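Local coordinates for glycoside hydrolase family 16 protein (Bacteroides ovatus, PDB 7KR6) that probably hydrolyses beta-glucosidic linkages within mixed-linkage beta-glucan chains, here trapped as a covalent adduct of its active site with a 2-fluoro-glucoside oligosaccharide inhibitor, at residues A[96-102]-A[233-238]; A[140-145]-A[227-232]; A[203-208]-A[219-223]. The protein carries 1 engineered substitution. One frame throughout, in Å; residues are numbered along the deposited sequence.

Interaction 1: residues A[96-102]-A[233-238]; sequences SGRINSK and YILFNL. With BGC (beta-D-glucopyranose), chain C.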
loop_
_atom_site.group_PDB
_atom_site.type_symbol
_atom_site.label_atom_id
_atom_site.label_comp_id
_atom_site.label_asym_id
_atom_site.label_seq_id
_atom_site.Cartn_x
_atom_site.Cartn_y
_atom_site.Cartn_z
ATOM N N SER A 96 -20.342 -12.681 -8.678
ATOM C CA SER A 96 -19.096 -13.139 -9.309
ATOM C C SER A 96 -18.678 -14.444 -8.646
ATOM O O SER A 96 -19.489 -15.004 -7.904
ATOM C CB SER A 96 -18.015 -12.072 -9.202
ATOM O OG SER A 96 -16.936 -12.389 -10.054
ATOM N N GLY A 97 -17.496 -14.924 -9.011
ATOM C CA GLY A 97 -17.000 -16.229 -8.558
ATOM C C GLY A 97 -15.661 -16.205 -7.883
ATOM O O GLY A 97 -14.785 -15.333 -8.177
ATOM N N ARG A 98 -15.507 -17.163 -6.970
ATOM C CA ARG A 98 -14.297 -17.290 -6.134
ATOM C C ARG A 98 -14.165 -18.767 -5.775
ATOM O O ARG A 98 -15.188 -19.356 -5.341
ATOM C CB ARG A 98 -14.451 -16.478 -4.847
ATOM C CG ARG A 98 -13.345 -16.694 -3.818
ATOM C CD ARG A 98 -13.273 -15.568 -2.836
ATOM N NE ARG A 98 -12.562 -15.904 -1.606
ATOM C CZ ARG A 98 -12.127 -15.021 -0.738
ATOM N NH1 ARG A 98 -12.220 -13.735 -0.982
ATOM N NH2 ARG A 98 -11.581 -15.417 0.413
ATOM N N ILE A 99 -12.972 -19.317 -5.910
ATOM C CA ILE A 99 -12.697 -20.712 -5.469
ATOM C C ILE A 99 -11.464 -20.744 -4.585
ATOM O O ILE A 99 -10.540 -19.909 -4.716
ATOM C CB ILE A 99 -12.538 -21.641 -6.677
ATOM C CG1 ILE A 99 -11.250 -21.368 -7.440
ATOM C CG2 ILE A 99 -13.765 -21.610 -7.554
ATOM C CD1 ILE A 99 -10.985 -22.271 -8.628
ATOM N N ASN A 100 -11.360 -21.830 -3.820
ATOM C CA ASN A 100 -10.143 -22.102 -3.059
ATOM C C ASN A 100 -9.899 -23.607 -3.002
ATOM O O ASN A 100 -10.861 -24.360 -3.160
ATOM C CB ASN A 100 -10.261 -21.521 -1.649
ATOM C CG ASN A 100 -11.281 -22.217 -0.758
ATOM O OD1 ASN A 100 -10.986 -23.308 -0.251
ATOM N ND2 ASN A 100 -12.476 -21.654 -0.605
ATOM N N SER A 101 -8.707 -23.989 -2.583
ATOM C CA SER A 101 -8.303 -25.396 -2.394
ATOM C C SER A 101 -8.046 -25.711 -0.914
ATOM O O SER A 101 -7.345 -26.735 -0.664
ATOM C CB SER A 101 -7.150 -25.740 -3.305
ATOM O OG SER A 101 -5.931 -25.119 -2.913
ATOM N N LYS A 102 -8.622 -24.963 0.012
ATOM C CA LYS A 102 -8.399 -25.186 1.473
ATOM C C LYS A 102 -8.833 -26.602 1.841
ATOM O O LYS A 102 -9.965 -27.036 1.440
ATOM C CB LYS A 102 -9.197 -24.221 2.335
ATOM C CG LYS A 102 -8.835 -24.229 3.803
ATOM C CD LYS A 102 -9.624 -23.242 4.561
ATOM C CE LYS A 102 -9.116 -23.027 5.968
ATOM N NZ LYS A 102 -9.035 -24.323 6.658
ATOM N N TYR A 233 -2.814 -23.008 0.707
ATOM C CA TYR A 233 -3.736 -23.352 -0.394
ATOM C C TYR A 233 -3.951 -22.152 -1.327
ATOM O O TYR A 233 -3.446 -21.045 -1.066
ATOM C CB TYR A 233 -5.063 -23.807 0.191
ATOM C CG TYR A 233 -5.831 -22.790 0.990
ATOM C CD1 TYR A 233 -6.723 -21.898 0.380
ATOM C CD2 TYR A 233 -5.701 -22.685 2.355
ATOM C CE1 TYR A 233 -7.476 -20.991 1.107
ATOM C CE2 TYR A 233 -6.447 -21.787 3.090
ATOM C CZ TYR A 233 -7.323 -20.905 2.468
ATOM O OH TYR A 233 -8.068 -20.033 3.186
ATOM N N ILE A 234 -4.644 -22.434 -2.407
ATOM C CA ILE A 234 -4.726 -21.529 -3.592
ATOM C C ILE A 234 -6.112 -20.942 -3.673
ATOM O O ILE A 234 -7.116 -21.641 -3.404
ATOM C CB ILE A 234 -4.341 -22.288 -4.871
ATOM C CG1 ILE A 234 -2.978 -22.951 -4.767
ATOM C CG2 ILE A 234 -4.413 -21.380 -6.095
ATOM C CD1 ILE A 234 -2.758 -24.121 -5.718
ATOM N N LEU A 235 -6.174 -19.671 -4.070
ATOM C CA LEU A 235 -7.439 -18.995 -4.355
ATOM C C LEU A 235 -7.355 -18.251 -5.677
ATOM O O LEU A 235 -6.261 -17.781 -6.058
ATOM C CB LEU A 235 -7.842 -17.979 -3.288
ATOM C CG LEU A 235 -7.912 -18.505 -1.858
ATOM C CD1 LEU A 235 -6.639 -18.195 -1.104
ATOM C CD2 LEU A 235 -9.100 -17.923 -1.162
ATOM N N PHE A 236 -8.517 -18.196 -6.341
ATOM C CA PHE A 236 -8.767 -17.301 -7.512
ATOM C C PHE A 236 -10.096 -16.606 -7.301
ATOM O O PHE A 236 -11.075 -17.235 -6.872
ATOM C CB PHE A 236 -8.844 -18.055 -8.842
ATOM C CG PHE A 236 -7.593 -18.775 -9.283
ATOM C CD1 PHE A 236 -6.565 -18.151 -9.962
ATOM C CD2 PHE A 236 -7.491 -20.139 -9.046
ATOM C CE1 PHE A 236 -5.459 -18.868 -10.403
ATOM C CE2 PHE A 236 -6.359 -20.838 -9.418
ATOM C CZ PHE A 236 -5.347 -20.207 -10.106
ATOM N N ASN A 237 -10.180 -15.328 -7.662
ATOM C CA ASN A 237 -11.492 -14.632 -7.536
ATOM C C ASN A 237 -11.511 -13.438 -8.465
ATOM O O ASN A 237 -10.424 -12.960 -8.879
ATOM C CB ASN A 237 -11.778 -14.144 -6.120
ATOM C CG ASN A 237 -10.851 -13.022 -5.725
ATOM O OD1 ASN A 237 -9.625 -13.226 -5.597
ATOM N ND2 ASN A 237 -11.358 -11.791 -5.794
ATOM N N LEU A 238 -12.719 -13.023 -8.800
ATOM C CA LEU A 238 -12.947 -11.752 -9.534
ATOM C C LEU A 238 -13.868 -10.926 -8.643
ATOM O O LEU A 238 -15.108 -11.105 -8.658
ATOM C CB LEU A 238 -13.486 -12.024 -10.941
ATOM C CG LEU A 238 -13.853 -10.785 -11.767
ATOM C CD1 LEU A 238 -12.642 -9.897 -11.994
ATOM C CD2 LEU A 238 -14.350 -11.244 -13.110
HETATM C C2 BGC C . -9.543 -9.117 3.776
HETATM C C3 BGC C . -9.876 -9.912 5.065
HETATM C C4 BGC C . -10.314 -11.330 4.775
HETATM C C5 BGC C . -9.295 -12.078 3.892
HETATM C C6 BGC C . -9.702 -13.468 3.472
HETATM C C1 BGC C . -8.596 -9.986 2.995
HETATM O O2 BGC C . -9.030 -7.842 4.026
HETATM O O3 BGC C . -10.872 -9.130 5.734
HETATM O O4 BGC C . -10.505 -12.032 6.035
HETATM O O5 BGC C . -9.091 -11.278 2.684
HETATM O O6 BGC C . -10.942 -13.435 2.723
#

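Interaction 2: residues A[140-145]-A[227-232]; sequences PACGEI and YFHDNF. With G2F (2-deoxy-2-fluoro-alpha-D-glucopyranose), chain B.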
loop_
_atom_site.group_PDB
_atom_site.type_symbol
_atom_site.label_atom_id
_atom_site.label_comp_id
_atom_site.label_asym_id
_atom_site.label_seq_id
_atom_site.Cartn_x
_atom_site.Cartn_y
_atom_site.Cartn_z
ATOM N N PRO A 140 -5.444 -12.239 9.677
ATOM C CA PRO A 140 -4.281 -12.522 8.848
ATOM C C PRO A 140 -3.311 -13.535 9.446
ATOM O O PRO A 140 -2.259 -13.754 8.892
ATOM C CB PRO A 140 -3.589 -11.149 8.801
ATOM C CG PRO A 140 -3.849 -10.562 10.163
ATOM C CD PRO A 140 -5.218 -11.085 10.542
ATOM N N ALA A 141 -3.666 -14.155 10.570
ATOM C CA ALA A 141 -2.723 -15.085 11.229
ATOM C C ALA A 141 -2.504 -16.359 10.408
ATOM O O ALA A 141 -1.535 -17.088 10.678
ATOM C CB ALA A 141 -3.255 -15.396 12.610
ATOM N N CYS A 142 -3.381 -16.690 9.444
ATOM C CA CYS A 142 -3.125 -17.823 8.526
ATOM C C CYS A 142 -2.039 -17.446 7.511
ATOM O O CYS A 142 -1.451 -18.346 6.954
ATOM C CB CYS A 142 -4.384 -18.230 7.800
ATOM S SG CYS A 142 -5.191 -16.854 6.940
ATOM N N GLY A 143 -1.767 -16.143 7.337
ATOM C CA GLY A 143 -0.840 -15.670 6.300
ATOM C C GLY A 143 -1.553 -15.574 4.964
ATOM O O GLY A 143 -2.466 -16.366 4.669
ATOM N N GLU A 144 -1.181 -14.581 4.164
ATOM C CA GLU A 144 -1.748 -14.399 2.828
ATOM C C GLU A 144 -0.616 -13.959 1.889
ATOM O O GLU A 144 0.188 -13.036 2.263
ATOM C CB GLU A 144 -2.851 -13.352 2.830
ATOM C CG GLU A 144 -3.758 -13.387 1.631
ATOM C CD GLU A 144 -3.819 -12.095 0.843
ATOM O OE1 GLU A 144 -4.938 -11.555 0.686
ATOM O OE2 GLU A 144 -2.733 -11.585 0.457
ATOM N N ILE A 145 -0.547 -14.601 0.737
ATOM C CA ILE A 145 0.341 -14.185 -0.385
ATOM C C ILE A 145 -0.566 -13.789 -1.531
ATOM O O ILE A 145 -1.300 -14.635 -2.029
ATOM C CB ILE A 145 1.327 -15.272 -0.819
ATOM C CG1 ILE A 145 2.112 -15.843 0.359
ATOM C CG2 ILE A 145 2.226 -14.693 -1.879
ATOM C CD1 ILE A 145 2.850 -17.092 -0.007
ATOM N N TYR A 227 5.202 -16.435 9.282
ATOM C CA TYR A 227 3.897 -16.763 8.668
ATOM C C TYR A 227 3.994 -17.448 7.288
ATOM O O TYR A 227 2.897 -17.816 6.750
ATOM C CB TYR A 227 3.058 -15.497 8.610
ATOM C CG TYR A 227 2.636 -15.040 9.984
ATOM C CD1 TYR A 227 3.442 -14.219 10.759
ATOM C CD2 TYR A 227 1.459 -15.526 10.527
ATOM C CE1 TYR A 227 3.050 -13.853 12.039
ATOM C CE2 TYR A 227 1.051 -15.177 11.806
ATOM C CZ TYR A 227 1.861 -14.347 12.569
ATOM O OH TYR A 227 1.480 -14.015 13.838
ATOM N N PHE A 228 5.203 -17.663 6.728
ATOM C CA PHE A 228 5.330 -18.168 5.338
ATOM C C PHE A 228 6.188 -19.411 5.221
ATOM O O PHE A 228 6.935 -19.584 4.261
ATOM C CB PHE A 228 5.811 -17.008 4.458
ATOM C CG PHE A 228 4.813 -15.876 4.492
ATOM C CD1 PHE A 228 3.645 -15.951 3.742
ATOM C CD2 PHE A 228 5.015 -14.774 5.313
ATOM C CE1 PHE A 228 2.697 -14.935 3.828
ATOM C CE2 PHE A 228 4.048 -13.787 5.412
ATOM C CZ PHE A 228 2.898 -13.861 4.651
ATOM N N HIS A 229 5.978 -20.360 6.159
ATOM C CA HIS A 229 6.847 -21.560 6.300
ATOM C C HIS A 229 6.014 -22.810 6.619
ATOM O O HIS A 229 6.572 -23.765 7.231
ATOM C CB HIS A 229 7.942 -21.312 7.325
ATOM C CG HIS A 229 8.780 -20.138 6.948
ATOM N ND1 HIS A 229 9.786 -20.194 6.004
ATOM C CD2 HIS A 229 8.699 -18.866 7.361
ATOM C CE1 HIS A 229 10.291 -18.980 5.862
ATOM N NE2 HIS A 229 9.659 -18.153 6.697
ATOM N N ASP A 230 4.768 -22.826 6.167
ATOM C CA ASP A 230 3.830 -23.953 6.366
ATOM C C ASP A 230 3.017 -24.069 5.082
ATOM O O ASP A 230 3.111 -23.165 4.262
ATOM C CB ASP A 230 3.003 -23.718 7.631
ATOM C CG ASP A 230 3.822 -23.845 8.916
ATOM O OD1 ASP A 230 4.210 -24.993 9.280
ATOM O OD2 ASP A 230 4.060 -22.821 9.575
ATOM N N ASN A 231 2.236 -25.129 4.920
ATOM C CA ASN A 231 1.373 -25.305 3.747
ATOM C C ASN A 231 0.442 -24.107 3.559
ATOM O O ASN A 231 -0.225 -23.641 4.526
ATOM C CB ASN A 231 0.539 -26.568 3.852
ATOM C CG ASN A 231 1.383 -27.818 3.790
ATOM O OD1 ASN A 231 2.513 -27.814 3.312
ATOM N ND2 ASN A 231 0.825 -28.898 4.330
ATOM N N PHE A 232 0.303 -23.731 2.288
ATOM C CA PHE A 232 -0.673 -22.716 1.816
ATOM C C PHE A 232 -1.532 -23.358 0.739
ATOM O O PHE A 232 -0.989 -24.109 -0.076
ATOM C CB PHE A 232 0.070 -21.493 1.276
ATOM C CG PHE A 232 0.437 -20.429 2.274
ATOM C CD1 PHE A 232 1.283 -20.701 3.343
ATOM C CD2 PHE A 232 -0.013 -19.123 2.131
ATOM C CE1 PHE A 232 1.642 -19.701 4.245
ATOM C CE2 PHE A 232 0.324 -18.147 3.051
ATOM C CZ PHE A 232 1.187 -18.414 4.079
HETATM C C1 G2F B . -5.095 -10.262 0.105
HETATM C C2 G2F B . -6.069 -9.553 0.982
HETATM C C3 G2F B . -7.464 -10.125 0.845
HETATM C C4 G2F B . -7.876 -10.000 -0.600
HETATM C C5 G2F B . -6.844 -10.826 -1.431
HETATM C C6 G2F B . -7.094 -10.935 -2.917
HETATM O O3 G2F B . -8.361 -9.450 1.721
HETATM O O4 G2F B . -9.253 -10.501 -0.723
HETATM O O5 G2F B . -5.500 -10.332 -1.271
HETATM O O6 G2F B . -7.320 -9.591 -3.485
HETATM F F2 G2F B . -5.562 -9.551 2.317
HETATM O O HOH W 1 1.154 -19.665 7.852
#

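Interaction 3: residues A[203-208]-A[219-223]; sequences WDENNL and TFDIS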
loop_
_atom_site.group_PDB
_atom_site.type_symbol
_atom_site.label_atom_id
_atom_site.label_comp_id
_atom_site.label_asym_id
_atom_site.label_seq_id
_atom_site.Cartn_x
_atom_site.Cartn_y
_atom_site.Cartn_z
ATOM N N TRP A 203 9.127 -19.864 -4.106
ATOM C CA TRP A 203 8.974 -19.824 -2.640
ATOM C C TRP A 203 10.040 -20.760 -2.061
ATOM O O TRP A 203 10.050 -21.941 -2.455
ATOM C CB TRP A 203 7.566 -20.267 -2.288
ATOM C CG TRP A 203 7.233 -20.359 -0.838
ATOM C CD1 TRP A 203 7.880 -19.855 0.251
ATOM C CD2 TRP A 203 6.036 -20.976 -0.360
ATOM N NE1 TRP A 203 7.138 -20.086 1.373
ATOM C CE2 TRP A 203 6.019 -20.814 1.036
ATOM C CE3 TRP A 203 4.991 -21.647 -0.988
ATOM C CZ2 TRP A 203 4.968 -21.304 1.817
ATOM C CZ3 TRP A 203 3.953 -22.141 -0.215
ATOM C CH2 TRP A 203 3.943 -21.956 1.175
ATOM N N ASP A 204 10.928 -20.197 -1.262
ATOM C CA ASP A 204 11.892 -21.000 -0.461
ATOM C C ASP A 204 11.940 -20.422 0.942
ATOM O O ASP A 204 11.150 -19.539 1.240
ATOM C CB ASP A 204 13.239 -21.088 -1.168
ATOM C CG ASP A 204 14.060 -19.802 -1.240
ATOM O OD1 ASP A 204 13.748 -18.838 -0.545
ATOM O OD2 ASP A 204 15.087 -19.812 -1.981
ATOM N N GLU A 205 12.861 -20.882 1.796
ATOM C CA GLU A 205 12.883 -20.426 3.201
ATOM C C GLU A 205 13.260 -18.944 3.318
ATOM O O GLU A 205 13.020 -18.407 4.394
ATOM C CB GLU A 205 13.786 -21.318 4.069
ATOM C CG GLU A 205 15.238 -21.260 3.693
ATOM C CD GLU A 205 16.099 -22.290 4.415
ATOM O OE1 GLU A 205 15.557 -22.992 5.265
ATOM O OE2 GLU A 205 17.291 -22.381 4.105
ATOM N N ASN A 206 13.811 -18.318 2.267
ATOM C CA ASN A 206 14.297 -16.933 2.321
ATOM C C ASN A 206 13.381 -15.973 1.562
ATOM O O ASN A 206 13.208 -14.864 2.037
ATOM C CB ASN A 206 15.719 -16.836 1.787
ATOM C CG ASN A 206 16.685 -17.565 2.695
ATOM O OD1 ASN A 206 17.446 -18.422 2.246
ATOM N ND2 ASN A 206 16.531 -17.371 3.986
ATOM N N ASN A 207 12.857 -16.383 0.417
ATOM C CA ASN A 207 12.243 -15.442 -0.559
ATOM C C ASN A 207 10.936 -15.937 -1.145
ATOM O O ASN A 207 10.741 -17.138 -1.439
ATOM C CB ASN A 207 13.214 -15.175 -1.707
ATOM C CG ASN A 207 14.504 -14.533 -1.236
ATOM O OD1 ASN A 207 15.594 -15.094 -1.444
ATOM N ND2 ASN A 207 14.405 -13.380 -0.627
ATOM N N LEU A 208 10.033 -14.968 -1.365
ATOM C CA LEU A 208 8.867 -15.119 -2.251
ATOM C C LEU A 208 9.146 -14.252 -3.475
ATOM O O LEU A 208 9.313 -13.042 -3.283
ATOM C CB LEU A 208 7.626 -14.626 -1.510
ATOM C CG LEU A 208 7.175 -15.492 -0.344
ATOM C CD1 LEU A 208 6.072 -14.784 0.402
ATOM C CD2 LEU A 208 6.703 -16.872 -0.802
ATOM N N THR A 219 10.491 -9.425 -5.179
ATOM C CA THR A 219 10.847 -10.420 -4.135
ATOM C C THR A 219 10.503 -9.808 -2.763
ATOM O O THR A 219 10.954 -8.669 -2.466
ATOM C CB THR A 219 12.324 -10.820 -4.242
ATOM O OG1 THR A 219 12.552 -11.406 -5.520
ATOM C CG2 THR A 219 12.731 -11.756 -3.124
ATOM N N PHE A 220 9.792 -10.599 -1.945
ATOM C CA PHE A 220 9.635 -10.363 -0.498
ATOM C C PHE A 220 10.597 -11.279 0.252
ATOM O O PHE A 220 10.639 -12.483 0.001
ATOM C CB PHE A 220 8.202 -10.633 -0.050
ATOM C CG PHE A 220 7.134 -9.809 -0.705
ATOM C CD1 PHE A 220 6.901 -8.518 -0.263
ATOM C CD2 PHE A 220 6.344 -10.338 -1.701
ATOM C CE1 PHE A 220 5.902 -7.748 -0.817
ATOM C CE2 PHE A 220 5.339 -9.562 -2.259
ATOM C CZ PHE A 220 5.112 -8.289 -1.795
ATOM N N ASP A 221 11.309 -10.699 1.207
ATOM C CA ASP A 221 12.169 -11.420 2.179
ATOM C C ASP A 221 11.280 -12.018 3.258
ATOM O O ASP A 221 10.639 -11.259 3.976
ATOM C CB ASP A 221 13.176 -10.469 2.779
ATOM C CG ASP A 221 14.082 -11.077 3.834
ATOM O OD1 ASP A 221 14.038 -12.285 4.050
ATOM O OD2 ASP A 221 14.892 -10.303 4.351
ATOM N N ILE A 222 11.261 -13.337 3.393
ATOM C CA ILE A 222 10.458 -13.985 4.467
ATOM C C ILE A 222 11.360 -14.752 5.429
ATOM O O ILE A 222 10.778 -15.537 6.209
ATOM C CB ILE A 222 9.399 -14.915 3.857
ATOM C CG1 ILE A 222 9.972 -15.989 2.911
ATOM C CG2 ILE A 222 8.299 -14.088 3.175
ATOM C CD1 ILE A 222 9.077 -17.189 2.668
ATOM N N SER A 223 12.672 -14.620 5.294
ATOM C CA SER A 223 13.652 -15.373 6.132
ATOM C C SER A 223 13.249 -15.328 7.599
ATOM O O SER A 223 13.322 -16.402 8.255
ATOM C CB SER A 223 15.072 -14.869 5.915
ATOM O OG SER A 223 15.154 -13.493 6.224
HETATM O O HOH W 2 13.715 -18.888 6.944
#

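Interaction 1: residues A[96-102]-A[233-238]
R98 and N237 pair across adjacent antiparallel strands as a non-hydrogen-bonded pair, their side chains side by side and directed the same way, with the two CB atoms 3.8 Å apart. From there the extended chain of the arginine, CG anti to the backbone N (chi1 172°), runs on past L235 and delivers NH2 to O6 of a bound glucose, 3.1 Å away. The sugar oxygen lies at the guanidinium edge, in its plane, and the bond is nearly straight (167°). L235 stands alongside, its CD2 3.8 Å from CB of N100; R98, N100, L235 and N237 all lie on one face of the sheet. The other face belongs to I99 and F236, where CD1 of the isoleucine meets CD2 of the ring at 4.1 Å.

This is the antiparallel pairing of the beta-sandwich (jelly roll) built by family 16 enzymes, whose sugar-binding cleft runs over one sheet. I99 and F236 form a hydrogen-bonded pair, with I99 N to F236 O at 3.0 Å. At either end a serine hydroxyl replaces a backbone group: S96 OG donates to L238 O at 2.6 Å, in the carbonyl plane, while S101 OG accepts from I234 N and also pairs with K105 O. Beyond S101, K102 lays its CB over the centre of the Y233 ring, 3.6 Å from the centroid, a CH-pi contact, before its amine turns off to D136. N100 OD1 closes an Asx turn by accepting from K102 N, at 2.9 Å.

Further residues hold the cleft side. E53 bridges R98 NE and N100 ND2, and the amide of N237 is fixed between W130 NE1 and Y67 OH. On the reverse face F236 packs against F129 and L85.

Interaction 2: residues A[140-145]-A[227-232]
A type I beta turn from P140 to G143, closed by G143 N donating to P140 O, leads into the strand that carries the glycosylated E144, and the aromatic loop of Y227, F228 and F232 packs against its back. E144 itself points away from that loop: OE1 is covalently bonded to C1 of the 2-fluoro-glucose at 1.4 Å, an adduct consistent with the nucleophile of a retaining glycosidase.

Each ring addresses the backbone in its own way. Y227 presents its edge to the turn, with A141 O in the ring plane and 3.4 Å from CD2. F228 likewise brings CE1 to within 3.5 Å of E144 O. CE2 of F232 lies 3.7 Å from G143 O, where a residue with positive phi (83°) and no side chain lets the ring come in close. I145 completes the packing: its CG1, anti to the carbonyl carbon (chi1 -51°), slides past F228 at 3.6 Å from CE1 and crosses F232 at about a right angle. A water lies 3.1 Å from C142 O and 2.8 Å from Y227 O, though it has more acceptors around it than protons to give.

The strand of E144 runs between strands 125-133 and 164-171. E144 touches W130, M132 and H170, whereas Y227 reaches Y171, F228 meets I169 and F232 rests on M131.

Interaction 3: residues A[203-208]-A[219-223]
I222 is the apolar centre here, its branches spread over three neighbours. CG2 meets CD1 of L208 at 3.6 Å, the two side chains crossing at about a right angle. With CG1 set between the backbone N and the carbonyl carbon (chi1 56°), the longer branch is sent the other way, and its CD1 arrives at the edge of the W203 indole, 3.7 Å from NE1. The same methyl lies 3.4 Å from D204 O. W203 NE1 finds its hydrogen-bond acceptor in F228 O, and L208 and F220 continue the apolar face onto I169.

The backbone frame is the beta hairpin of strands 207-212 and 215-221. L208 and F220 make a hydrogen-bonded antiparallel pair, in which L208 N reaches F220 O at 2.9 Å along an almost straight line (173°) and F220 N returns to L208 O. Two residues on, I222 N donates to N206 O at 2.8 Å, coming from 37° above the carbonyl plane, consistent with the strand ending at D221.

At the polar edge, an aspartate in each segment ties its own turn. D204 OD1 closes an Asx turn with N206 N and also accepts, at 2.8 Å, from N207 N; D221 OD1 closes another with S223 N and takes S223 OG as an added donor at 2.7 Å. A water donates to E205 O and S223 O, linking the two segments.

An apolar interior thus sits behind an edge where OD1 of each aspartate is gripped twice, by donors that would probably favour the charged carboxylates and hold the turning backbone in shape.

In the fold
Two of the contacts reach the sugar-binding cleft, and the third lies farther out, toward the edge of the sandwich. Interaction 1 places R98 on a glucose of the bound glycan, and interaction 2, its centre about 16 Å away, holds the residue covalently attached to the fluoro-sugar; the segments 227-232 and 233-238 follow directly in sequence. Interaction 3 lies about 12 Å from interaction 2 and about 23 Å from interaction 1, centre to centre, with the side chain of F220 about 11 Å from the fluoro-sugar. It touches interaction 2 where H229 NE2 meets I222 O at 2.9 Å, a probable hydrogen bond. Along the chain, 3 is nested within 2, and 2 within 1.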